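Long-range contacts in putative xanthine dehydrogenase YAGS fad-binding subunit (Escherichia coli, PDB 5G5G), which carries the molybdenum-pterin cytosine dinucleotide site of a periplasmic aldehyde oxidase and probably oxidises aldehydes to carboxylic acids there: residues 442-451 / 513-523; 525-534 / 560-570. All coordinates share one frame; numbering follows the deposited sequence. Where two conformers were deposited one is given.

Contact 1 (442-451 / 513-523); sequences NLLEKSGARV and NTSTSGVYAAC
Ser447, at the start of strand 447-451, leans on the first turn of helix 513-523. Its CB lies 3.3 Å from Thr514 O. With OG anti to the backbone N (chi1 -168°), the hydroxyl runs on over the helix to stand 3.6 Å from Ser515 CA, where two waters take it up. One, 2.7 Å from Ser447 OG, also donates to Ser515 O; the other donates to Thr514 OG1, which is also hydrogen-bonded with the backbone O of Trp510. Beyond Ser447, glycine and alanine let the backbones come close, and two valines fill in beside them. Gly518 brings its CA to 3.5 Å from Ser447 O in a CA-H...O contact, and a CB at this position would run into that same oxygen. Ala449 CB meets Val519 CG2, and Val451 sets CG2 on Ala522 CB at 3.7 Å while CG1 faces Cys523 SG. At the other end Thr514 CG2 sits 3.4 Å from Glu445 O, and Leu444 CD1 approaches Asn513 ND2. That amide nitrogen donates to a water which also bonds Asn442 OD1 and Leu443 O; Asn513 OD1 is hydrogen-bonded with Ser683 OG, and the Asn513 side chain lies about 6 Å from the bound pterin cytosine dinucleotide. The axes of strand 447-451 and helix 513-523 approach to 6.3 Å and cross at -47°: close alpha/beta packing of a helix on a mixed sheet within the molybdopterin-binding domain, beginning beside the cofactor.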
loop_
_atom_site.group_PDB
_atom_site.type_symbol
_atom_site.label_atom_id
_atom_site.label_comp_id
_atom_site.label_asym_id
_atom_site.label_seq_id
_atom_site.Cartn_x
_atom_site.Cartn_y
_atom_site.Cartn_z
ATOM N N ASN C 442 -4.937 24.902 7.067
ATOM C CA ASN C 442 -4.300 25.382 5.870
ATOM C C ASN C 442 -3.044 26.121 6.292
ATOM O O ASN C 442 -3.132 27.064 7.054
ATOM C CB ASN C 442 -5.214 26.316 5.104
ATOM C CG ASN C 442 -4.594 26.810 3.838
ATOM O OD1 ASN C 442 -4.280 26.019 2.974
ATOM N ND2 ASN C 442 -4.416 28.125 3.716
ATOM N N LEU C 443 -1.887 25.710 5.785
ATOM C CA LEU C 443 -0.585 26.231 6.213
ATOM C C LEU C 443 0.108 26.947 5.047
ATOM O O LEU C 443 -0.078 26.583 3.909
ATOM C CB LEU C 443 0.304 25.074 6.685
ATOM C CG LEU C 443 -0.250 24.201 7.819
ATOM C CD1 LEU C 443 0.725 23.038 8.105
ATOM C CD2 LEU C 443 -0.523 25.004 9.090
ATOM N N LEU C 444 0.899 27.979 5.357
ATOM C CA LEU C 444 1.535 28.780 4.346
ATOM C C LEU C 444 3.034 28.746 4.563
ATOM O O LEU C 444 3.473 28.868 5.684
ATOM C CB LEU C 444 1.099 30.227 4.457
ATOM C CG LEU C 444 -0.342 30.618 4.109
ATOM C CD1 LEU C 444 -0.795 30.008 2.799
ATOM C CD2 LEU C 444 -1.307 30.278 5.228
ATOM N N GLU C 445 3.795 28.673 3.484
ATOM C CA GLU C 445 5.245 28.623 3.518
ATOM C C GLU C 445 5.761 29.320 2.252
ATOM O O GLU C 445 5.068 29.349 1.222
ATOM C CB GLU C 445 5.719 27.176 3.548
ATOM C CG GLU C 445 5.404 26.358 4.811
ATOM C CD GLU C 445 6.084 26.863 6.095
ATOM O OE1 GLU C 445 7.225 27.415 6.011
ATOM O OE2 GLU C 445 5.456 26.715 7.194
ATOM N N LYS C 446 6.922 29.961 2.348
ATOM C CA LYS C 446 7.516 30.624 1.205
ATOM C C LYS C 446 7.792 29.673 0.044
ATOM O O LYS C 446 8.243 28.529 0.271
ATOM C CB LYS C 446 8.854 31.264 1.640
ATOM C CG LYS C 446 9.604 32.016 0.555
ATOM C CD LYS C 446 10.949 32.552 1.049
ATOM C CE LYS C 446 11.605 33.466 0.002
ATOM N NZ LYS C 446 12.936 33.982 0.449
ATOM N N SER C 447 7.565 30.146 -1.191
ATOM C CA SER C 447 7.776 29.327 -2.346
ATOM C C SER C 447 8.115 30.140 -3.553
ATOM O O SER C 447 7.515 31.186 -3.781
ATOM C CB SER C 447 6.532 28.493 -2.622
ATOM O OG SER C 447 6.778 27.469 -3.595
ATOM N N GLY C 448 9.050 29.653 -4.363
ATOM C CA GLY C 448 9.521 30.376 -5.539
ATOM C C GLY C 448 9.528 29.581 -6.823
ATOM O O GLY C 448 9.387 28.360 -6.816
ATOM N N ALA C 449 9.682 30.310 -7.921
ATOM C CA ALA C 449 9.655 29.737 -9.246
ATOM C C ALA C 449 10.328 30.646 -10.248
ATOM O O ALA C 449 10.457 31.848 -10.042
ATOM C CB ALA C 449 8.212 29.463 -9.672
ATOM N N ARG C 450 10.810 30.057 -11.328
ATOM C CA ARG C 450 11.349 30.793 -12.462
ATOM C C ARG C 450 10.434 30.467 -13.637
ATOM O O ARG C 450 10.085 29.312 -13.847
ATOM C CB ARG C 450 12.786 30.321 -12.719
ATOM C CG ARG C 450 13.498 31.012 -13.838
ATOM C CD ARG C 450 15.034 30.845 -13.747
ATOM N NE ARG C 450 15.465 29.470 -13.526
ATOM C CZ ARG C 450 16.194 28.972 -12.511
ATOM N NH1 ARG C 450 16.635 29.702 -11.482
ATOM N NH2 ARG C 450 16.488 27.698 -12.525
ATOM N N VAL C 451 9.968 31.491 -14.339
ATOM C CA VAL C 451 9.081 31.315 -15.502
ATOM C C VAL C 451 9.687 32.072 -16.678
ATOM O O VAL C 451 10.096 33.224 -16.540
ATOM C CB VAL C 451 7.670 31.824 -15.229
ATOM C CG1 VAL C 451 6.731 31.522 -16.414
ATOM C CG2 VAL C 451 7.124 31.178 -13.975
ATOM N N ASN C 513 -1.183 25.166 -3.093
ATOM C CA ASN C 513 -1.387 26.576 -2.893
ATOM C C ASN C 513 -0.084 27.391 -2.899
ATOM O O ASN C 513 0.002 28.405 -3.552
ATOM C CB ASN C 513 -2.155 26.786 -1.574
ATOM C CG ASN C 513 -2.536 28.236 -1.344
ATOM O OD1 ASN C 513 -2.850 28.956 -2.294
ATOM N ND2 ASN C 513 -2.398 28.697 -0.108
ATOM N N THR C 514 0.944 26.927 -2.201
ATOM C CA THR C 514 2.190 27.671 -2.108
ATOM C C THR C 514 2.960 27.622 -3.467
ATOM O O THR C 514 3.458 28.660 -3.890
ATOM C CB THR C 514 3.088 27.172 -0.984
ATOM O OG1 THR C 514 3.427 25.803 -1.177
ATOM C CG2 THR C 514 2.436 27.364 0.385
ATOM N N SER C 515 3.055 26.467 -4.108
ATOM C CA SER C 515 3.829 26.328 -5.326
ATOM C C SER C 515 3.181 27.184 -6.463
ATOM O O SER C 515 3.884 27.888 -7.209
ATOM C CB SER C 515 4.012 24.873 -5.749
ATOM O OG SER C 515 2.839 24.228 -6.178
ATOM N N THR C 516 1.863 27.110 -6.560
ATOM C CA THR C 516 1.138 27.889 -7.589
ATOM C C THR C 516 1.195 29.373 -7.301
ATOM O O THR C 516 1.284 30.167 -8.229
ATOM C CB THR C 516 -0.289 27.436 -7.873
ATOM O OG1 THR C 516 -1.095 27.590 -6.702
ATOM C CG2 THR C 516 -0.303 26.004 -8.362
ATOM N N SER C 517 1.165 29.742 -6.022
ATOM C CA SER C 517 1.345 31.143 -5.635
ATOM C C SER C 517 2.731 31.677 -6.002
ATOM O O SER C 517 2.877 32.844 -6.333
ATOM C CB SER C 517 1.047 31.393 -4.168
ATOM O OG SER C 517 -0.338 31.181 -3.908
ATOM N N GLY C 518 3.765 30.845 -5.901
ATOM C CA GLY C 518 5.081 31.344 -6.323
ATOM C C GLY C 518 5.123 31.513 -7.837
ATOM O O GLY C 518 5.742 32.427 -8.343
ATOM N N VAL C 519 4.452 30.625 -8.569
ATOM C CA VAL C 519 4.336 30.801 -10.025
ATOM C C VAL C 519 3.542 32.073 -10.334
ATOM O O VAL C 519 3.963 32.895 -11.178
ATOM C CB VAL C 519 3.730 29.521 -10.718
ATOM C CG1 VAL C 519 3.357 29.804 -12.183
ATOM C CG2 VAL C 519 4.680 28.371 -10.593
ATOM N N TYR C 520 2.478 32.320 -9.577
ATOM C CA TYR C 520 1.748 33.583 -9.663
ATOM C C TYR C 520 2.693 34.786 -9.536
ATOM O O TYR C 520 2.669 35.721 -10.358
ATOM C CB TYR C 520 0.638 33.643 -8.597
ATOM C CG TYR C 520 -0.146 34.925 -8.589
ATOM C CD1 TYR C 520 0.330 36.073 -7.935
ATOM C CD2 TYR C 520 -1.343 35.026 -9.306
ATOM C CE1 TYR C 520 -0.372 37.260 -7.955
ATOM C CE2 TYR C 520 -2.063 36.208 -9.319
ATOM C CZ TYR C 520 -1.570 37.327 -8.650
ATOM O OH TYR C 520 -2.288 38.504 -8.685
ATOM N N ALA C 521 3.548 34.746 -8.520
ATOM C CA ALA C 521 4.463 35.851 -8.257
ATOM C C ALA C 521 5.418 36.033 -9.414
ATOM O O ALA C 521 5.608 37.158 -9.880
ATOM C CB ALA C 521 5.201 35.601 -6.967
ATOM N N ALA C 522 5.974 34.926 -9.912
ATOM C CA ALA C 522 6.910 34.977 -11.052
ATOM C C ALA C 522 6.196 35.491 -12.329
ATOM O O ALA C 522 6.721 36.344 -13.041
ATOM C CB ALA C 522 7.600 33.652 -11.284
ATOM N N CYS C 523 4.969 35.025 -12.548
ATOM C CA CYS C 523 4.222 35.440 -13.706
ATOM C C CYS C 523 3.833 36.918 -13.643
ATOM O O CYS C 523 3.756 37.546 -14.689
ATOM C CB CYS C 523 2.994 34.563 -13.950
ATOM S SG CYS C 523 3.378 32.899 -14.471
HETATM O O HOH W 1 -1.732 26.329 1.685
HETATM O O HOH W 2 6.541 28.222 -6.224
HETATM O O HOH W 3 5.534 24.637 -2.735
#

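Contact 2 (525-534 / 560-570); sequences KLREMIASAV and ATAGGRLTAEE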
loop_
_atom_site.group_PDB
_atom_site.type_symbol
_atom_site.label_atom_id
_atom_site.label_comp_id
_atom_site.label_asym_id
_atom_site.label_seq_id
_atom_site.Cartn_x
_atom_site.Cartn_y
_atom_site.Cartn_z
ATOM N N LYS C 525 5.635 39.295 -12.372
ATOM C CA LYS C 525 6.848 39.965 -12.839
ATOM C C LYS C 525 7.057 39.778 -14.357
ATOM O O LYS C 525 7.403 40.737 -15.085
ATOM C CB LYS C 525 8.058 39.475 -12.048
ATOM C CG LYS C 525 9.398 40.077 -12.438
ATOM C CD LYS C 525 9.483 41.551 -12.127
ATOM C CE LYS C 525 10.859 42.031 -12.524
ATOM N NZ LYS C 525 11.109 43.392 -11.962
ATOM N N LEU C 526 6.804 38.580 -14.848
ATOM C CA LEU C 526 6.973 38.309 -16.281
ATOM C C LEU C 526 5.995 39.134 -17.114
ATOM O O LEU C 526 6.368 39.654 -18.170
ATOM C CB LEU C 526 6.843 36.820 -16.578
ATOM C CG LEU C 526 7.054 36.334 -18.009
ATOM C CD1 LEU C 526 8.400 36.775 -18.543
ATOM C CD2 LEU C 526 6.931 34.826 -18.027
ATOM N N ARG C 527 4.782 39.310 -16.608
ATOM C CA ARG C 527 3.814 40.185 -17.271
ATOM C C ARG C 527 4.336 41.617 -17.347
ATOM O O ARG C 527 4.186 42.246 -18.377
ATOM C CB ARG C 527 2.432 40.152 -16.604
ATOM C CG ARG C 527 1.639 38.874 -16.888
ATOM C CD ARG C 527 0.606 38.628 -15.799
ATOM N NE ARG C 527 -0.394 39.708 -15.817
ATOM C CZ ARG C 527 -1.669 39.615 -16.193
ATOM N NH1 ARG C 527 -2.205 38.465 -16.620
ATOM N NH2 ARG C 527 -2.428 40.711 -16.128
ATOM N N GLU C 528 4.924 42.116 -16.260
ATOM C CA GLU C 528 5.558 43.438 -16.268
ATOM C C GLU C 528 6.659 43.533 -17.316
ATOM O O GLU C 528 6.738 44.517 -18.035
ATOM C CB GLU C 528 6.094 43.815 -14.882
ATOM C CG GLU C 528 4.999 44.046 -13.857
ATOM C CD GLU C 528 5.526 44.614 -12.554
ATOM O OE1 GLU C 528 5.810 45.853 -12.497
ATOM O OE2 GLU C 528 5.669 43.816 -11.616
ATOM N N MET C 529 7.496 42.509 -17.401
ATOM C CA MET C 529 8.593 42.478 -18.379
ATOM C C MET C 529 8.073 42.431 -19.827
ATOM O O MET C 529 8.613 43.112 -20.737
ATOM C CB MET C 529 9.520 41.312 -18.112
ATOM C CG MET C 529 10.227 41.366 -16.770
ATOM S SD MET C 529 11.050 39.820 -16.377
ATOM C CE MET C 529 12.308 39.782 -17.650
ATOM N N ILE C 530 7.012 41.656 -20.046
ATOM C CA ILE C 530 6.388 41.628 -21.356
ATOM C C ILE C 530 5.822 43.007 -21.705
ATOM O O ILE C 530 6.133 43.555 -22.758
ATOM C CB ILE C 530 5.331 40.501 -21.478
ATOM C CG1 ILE C 530 6.003 39.149 -21.357
ATOM C CG2 ILE C 530 4.591 40.599 -22.817
ATOM C CD1 ILE C 530 5.034 38.045 -20.942
ATOM N N ALA C 531 5.018 43.568 -20.808
ATOM C CA ALA C 531 4.461 44.893 -20.982
ATOM C C ALA C 531 5.560 45.935 -21.320
ATOM O O ALA C 531 5.387 46.771 -22.230
ATOM C CB ALA C 531 3.662 45.296 -19.740
ATOM N N SER C 532 6.697 45.844 -20.639
ATOM C CA SER C 532 7.783 46.821 -20.819
ATOM C C SER C 532 8.425 46.640 -22.200
ATOM O O SER C 532 8.710 47.603 -22.881
ATOM C CB SER C 532 8.806 46.684 -19.691
ATOM O OG SER C 532 9.946 47.515 -19.867
ATOM N N ALA C 533 8.609 45.393 -22.611
ATOM C CA ALA C 533 9.146 45.067 -23.921
ATOM C C ALA C 533 8.328 45.649 -25.078
ATOM O O ALA C 533 8.900 46.072 -26.060
ATOM C CB ALA C 533 9.260 43.551 -24.070
ATOM N N VAL C 534 7.013 45.693 -24.965
ATOM C CA VAL C 534 6.174 46.219 -26.043
ATOM C C VAL C 534 5.762 47.666 -25.787
ATOM O O VAL C 534 5.075 48.261 -26.602
ATOM C CB VAL C 534 4.952 45.300 -26.328
ATOM C CG1 VAL C 534 5.422 43.902 -26.695
ATOM C CG2 VAL C 534 4.017 45.206 -25.139
ATOM N N ALA C 560 7.230 40.425 -28.159
ATOM C CA ALA C 560 7.919 40.742 -26.919
ATOM C C ALA C 560 9.232 40.018 -26.735
ATOM O O ALA C 560 10.080 40.493 -26.006
ATOM C CB ALA C 560 6.996 40.497 -25.729
ATOM N N THR C 561 9.411 38.854 -27.356
ATOM C CA THR C 561 10.634 38.088 -27.223
ATOM C C THR C 561 11.456 38.098 -28.493
ATOM O O THR C 561 12.427 37.356 -28.585
ATOM C CB THR C 561 10.324 36.626 -26.871
ATOM O OG1 THR C 561 9.307 36.135 -27.754
ATOM C CG2 THR C 561 9.846 36.542 -25.457
ATOM N N ALA C 562 11.094 38.921 -29.467
ATOM C CA ALA C 562 11.965 39.105 -30.638
ATOM C C ALA C 562 13.399 39.432 -30.166
ATOM O O ALA C 562 14.356 38.885 -30.703
ATOM C CB ALA C 562 11.419 40.167 -31.558
ATOM N N GLY C 563 13.529 40.236 -29.102
ATOM C CA GLY C 563 14.831 40.477 -28.458
ATOM C C GLY C 563 15.538 39.321 -27.729
ATOM O O GLY C 563 16.722 39.447 -27.385
ATOM N N GLY C 564 14.855 38.197 -27.501
ATOM C CA GLY C 564 15.404 37.089 -26.735
ATOM C C GLY C 564 14.394 36.711 -25.661
ATOM O O GLY C 564 13.440 37.441 -25.426
ATOM N N ARG C 565 14.601 35.569 -25.034
ATOM C CA ARG C 565 13.618 35.071 -24.032
ATOM C C ARG C 565 13.536 36.013 -22.819
ATOM O O ARG C 565 14.464 36.799 -22.573
ATOM C CB ARG C 565 13.847 33.605 -23.688
ATOM C CG ARG C 565 14.949 33.202 -22.739
ATOM C CD ARG C 565 14.752 31.708 -22.470
ATOM N NE ARG C 565 15.708 31.146 -21.540
ATOM C CZ ARG C 565 15.577 29.968 -20.922
ATOM N NH1 ARG C 565 14.494 29.188 -21.114
ATOM N NH2 ARG C 565 16.540 29.541 -20.097
ATOM N N LEU C 566 12.368 36.032 -22.168
ATOM C CA LEU C 566 12.154 36.856 -20.991
ATOM C C LEU C 566 12.015 35.917 -19.802
ATOM O O LEU C 566 11.251 34.926 -19.872
ATOM C CB LEU C 566 10.922 37.732 -21.159
ATOM C CG LEU C 566 11.008 38.840 -22.209
ATOM C CD1 LEU C 566 9.634 39.461 -22.479
ATOM C CD2 LEU C 566 12.039 39.918 -21.829
ATOM N N THR C 567 12.774 36.196 -18.730
ATOM C CA THR C 567 12.848 35.306 -17.587
ATOM C C THR C 567 12.549 36.067 -16.298
ATOM O O THR C 567 13.134 37.127 -16.062
ATOM C CB THR C 567 14.256 34.669 -17.469
ATOM O OG1 THR C 567 14.491 33.857 -18.619
ATOM C CG2 THR C 567 14.375 33.810 -16.210
ATOM N N ALA C 568 11.638 35.531 -15.488
ATOM C CA ALA C 568 11.298 36.090 -14.202
ATOM C C ALA C 568 11.548 35.029 -13.165
ATOM O O ALA C 568 11.234 33.864 -13.392
ATOM C CB ALA C 568 9.847 36.526 -14.182
ATOM N N GLU C 569 12.087 35.417 -12.027
ATOM C CA GLU C 569 12.285 34.500 -10.905
ATOM C C GLU C 569 11.868 35.216 -9.647
ATOM O O GLU C 569 12.431 36.271 -9.301
ATOM C CB GLU C 569 13.734 34.078 -10.802
ATOM C CG GLU C 569 13.982 33.143 -9.645
ATOM C CD GLU C 569 15.329 32.485 -9.722
ATOM O OE1 GLU C 569 15.964 32.465 -10.792
ATOM O OE2 GLU C 569 15.753 31.992 -8.693
ATOM N N GLU C 570 10.848 34.692 -9.005
ATOM C CA GLU C 570 10.303 35.337 -7.808
ATOM C C GLU C 570 9.798 34.299 -6.824
ATOM O O GLU C 570 9.542 33.185 -7.170
ATOM C CB GLU C 570 9.124 36.277 -8.167
ATOM C CG GLU C 570 9.419 37.393 -9.144
ATOM C CD GLU C 570 10.292 38.511 -8.605
ATOM O OE1 GLU C 570 10.207 38.810 -7.394
ATOM O OE2 GLU C 570 10.994 39.131 -9.422
#
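Leu566 projects from strand 566-570 into the face of helix 525-534, and aliphatic contacts make up most of the interface. Its CD1 reaches Ile530 CG1 at 3.8 Å, while Leu526 CD1 lies equally far from Leu566 CB. Ala568 turns its methyl against the helix backbone, 3.7 Å from Leu526 N. Ala560 CB rests against both Ile530 CG2 and Val534 CG1, with Ala533 CB close by. Leu484 of helix 472-484 also touches Leu526 and Ile530.

A second group sets sulfur and methyl against backbone. Met529 bends at its last torsion (chi3 66°), which folds CE back over the strand to 3.2 Å from Thr567 O; SD lies 3.4 Å from the same oxygen and 4.1 Å from Ala568 CB. Met529 CE also touches Leu566 CD2 (4.2 Å). Replacing Met529 by an alanine removes SD and CE, which would probably open a gap over the Thr567 carbonyl and leave Leu566 CD2 with less cover.

The aliphatic stem of Lys525 lies against Glu570: Lys525 CB faces Glu570 CG, and Lys525 CG comes 3.5 Å from the carboxylate oxygen Glu570 OE2, but Lys525 NZ stays 5.0 Å from that oxygen. With no hydrogen bond joining the segments, cohesion probably comes mainly from burying alkyl and thioether surface, while the opposite charges at the Lys525 end would add a modest, solvent-screened attraction.

Helix 511-534 takes part in both contacts, its earlier turns on strand 447-453 and its last on strand 566-574, neighbours in one sheet. The contacts, with centres about 19 Å apart, are tied by a probable backbone hydrogen bond from Val451 N to Ala568 O (2.9 Å) and by the Arg450-Glu569 salt bridge; Ala522 O also packs on Ala568 CB. Contact 1 is buried, its centre about 19 Å from that of the chain; contact 2, its centre about 37 Å from it, is only partly buried. Their chemistry differs: contact 1 mixes a small apolar cluster with hydroxyls and bridging waters, whereas contact 2 is mostly aliphatic, with a methionine and a lysine-glutamate pair whose charges stay apart.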